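PDB 3B55: succinoglycan biosynthesis protein from Bacillus cereus ATCC 14579, which binds calcium and belongs to the erythromycin esterase-like family, although its enzymatic activity and any role in succinoglycan synthesis remain unestablished. Local coordinates for residues 420-423 against 424-427. The protein carries 1 engineered substitution. Sequence-based numbering, arbitrary orientation.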
ATOM      1  N   ASP A 420       1.265   5.014 -19.913  1.00 14.40           N
ATOM      2  CA  ASP A 420       1.848   3.894 -20.646  1.00 16.44           C
ATOM      3  C   ASP A 420       2.535   2.976 -19.659  1.00 17.03           C
ATOM      4  O   ASP A 420       3.076   3.426 -18.654  1.00 20.19           O
ATOM      5  CB  ASP A 420       2.865   4.379 -21.674  1.00 21.64           C
ATOM      6  CG  ASP A 420       2.227   4.728 -23.007  1.00 27.39           C
ATOM      7  OD1 ASP A 420       2.973   5.156 -23.918  1.00 31.29           O
ATOM      8  OD2 ASP A 420       0.990   4.568 -23.142  1.00 25.30           O
ATOM      9  N   ILE A 421       2.523   1.680 -19.937  1.00 16.72           N
ATOM     10  CA  ILE A 421       3.140   0.732 -19.025  1.00 14.80           C
ATOM     11  C   ILE A 421       3.321  -0.599 -19.723  1.00 13.78           C
ATOM     12  O   ILE A 421       2.611  -0.896 -20.680  1.00 15.33           O
ATOM     13  CB  ILE A 421       2.235   0.513 -17.767  1.00 18.08           C
ATOM     14  CG1 ILE A 421       2.982  -0.293 -16.700  1.00 20.31           C
ATOM     15  CG2 ILE A 421       0.962  -0.264 -18.154  1.00 10.97           C
ATOM     16  CD1 ILE A 421       2.148  -0.558 -15.467  1.00 24.89           C
ATOM     17  N   SER A 422       4.280  -1.385 -19.242  1.00 17.74           N
ATOM     18  CA  SER A 422       4.548  -2.721 -19.767  1.00 16.64           C
ATOM     19  C   SER A 422       3.961  -3.632 -18.691  1.00 13.99           C
ATOM     20  O   SER A 422       4.568  -3.849 -17.636  1.00 11.42           O
ATOM     21  CB  SER A 422       6.046  -2.957 -19.891  1.00 18.12           C
ATOM     22  OG  SER A 422       6.604  -1.994 -20.756  1.00 28.26           O
ATOM     23  N   LEU A 423       2.764  -4.141 -18.948  1.00 12.72           N
ATOM     24  CA  LEU A 423       2.082  -4.981 -17.977  1.00 10.40           C
ATOM     25  C   LEU A 423       2.902  -6.160 -17.488  1.00 12.35           C
ATOM     26  O   LEU A 423       2.924  -6.442 -16.291  1.00  9.65           O
ATOM     27  CB  LEU A 423       0.753  -5.472 -18.550  1.00 10.68           C
ATOM     28  CG  LEU A 423      -0.289  -5.841 -17.491  1.00 11.92           C
ATOM     29  CD1 LEU A 423      -0.600  -4.617 -16.627  1.00  8.95           C
ATOM     30  CD2 LEU A 423      -1.543  -6.343 -18.178  1.00  3.87           C
ATOM     31  N   GLY A 424       3.560  -6.853 -18.413  1.00 10.79           N
ATOM     32  CA  GLY A 424       4.373  -7.998 -18.042  1.00 12.91           C
ATOM     33  C   GLY A 424       5.544  -7.642 -17.143  1.00 13.12           C
ATOM     34  O   GLY A 424       6.015  -8.481 -16.380  1.00 14.28           O
ATOM     35  N   LYS A 425       6.027  -6.407 -17.223  1.00 11.51           N
ATOM     36  CA  LYS A 425       7.150  -5.999 -16.385  1.00 17.21           C
ATOM     37  C   LYS A 425       6.684  -5.444 -15.042  1.00 12.29           C
ATOM     38  O   LYS A 425       7.355  -5.613 -14.029  1.00 14.55           O
ATOM     39  CB  LYS A 425       8.003  -4.960 -17.112  1.00 15.81           C
ATOM     40  CG  LYS A 425       8.580  -5.475 -18.427  1.00 23.78           C
ATOM     41  CD  LYS A 425       9.573  -4.496 -19.051  1.00 26.49           C
ATOM     42  CE  LYS A 425      10.007  -4.990 -20.427  1.00 30.00           C
ATOM     43  NZ  LYS A 425      11.217  -4.292 -20.954  1.00 39.56           N
ATOM     44  N   ALA A 426       5.528  -4.793 -15.038  1.00 11.80           N
ATOM     45  CA  ALA A 426       4.989  -4.212 -13.819  1.00 13.05           C
ATOM     46  C   ALA A 426       4.416  -5.244 -12.846  1.00 14.15           C
ATOM     47  O   ALA A 426       4.594  -5.116 -11.632  1.00 12.62           O
ATOM     48  CB  ALA A 426       3.920  -3.195 -14.169  1.00 13.57           C
ATOM     49  N   PHE A 427       3.743  -6.266 -13.372  1.00 12.28           N
ATOM     50  CA  PHE A 427       3.131  -7.277 -12.516  1.00  7.10           C
ATOM     51  C   PHE A 427       3.385  -8.729 -12.901  1.00  9.11           C
ATOM     52  O   PHE A 427       3.496  -9.073 -14.082  1.00  8.37           O
ATOM     53  CB  PHE A 427       1.616  -7.083 -12.470  1.00  7.87           C
ATOM     54  CG  PHE A 427       1.180  -5.716 -12.037  1.00  7.38           C
ATOM     55  CD1 PHE A 427       1.310  -5.315 -10.709  1.00 10.26           C
ATOM     56  CD2 PHE A 427       0.623  -4.829 -12.956  1.00  3.86           C
ATOM     57  CE1 PHE A 427       0.884  -4.042 -10.297  1.00  9.54           C
ATOM     58  CE2 PHE A 427       0.194  -3.554 -12.557  1.00  6.03           C
ATOM     59  CZ  PHE A 427       0.325  -3.159 -11.224  1.00  5.33           C
TER
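The carbonyl oxygen S422 O is gripped by two backbone N-H groups of the short helix 423-426. A426 N donates to S422 O over 2.9 Å, nearly in line with the carbonyl bond, whereas K425 N reaches S422 O at 3.0 Å from well above the carbonyl plane, in a more bent hydrogen bond (N-H...O 134°). One residue further along, F427, the first to leave helical geometry, still donates its N to L423 O at 3.0 Å. S422 holds the N-cap position, but its side chain makes no capping bond; instead its CB packs 3.9 Å from K425 CG, and the extended lysine chain carries its amine away, as suits an exposed residue. On the buried side, with I421 CG1 anti to the backbone N (chi1 -170°) and the chain extended beyond it, CD1 comes to 3.4 Å from A426 CB, tighter than usual carbon-carbon contact; the short alanine side chain faces the isoleucine tip. L423 CD1 meets the F427 ring at its edge, near the ring plane, 3.9 Å from CD2; both apolar side chains are buried. Y371 OH hydrogen-bonds I421 O and L423 N where strand 418-421, antiparallel to strand 402-405, gives way to the helical turn leading to strand 429-433 of the mixed sheet.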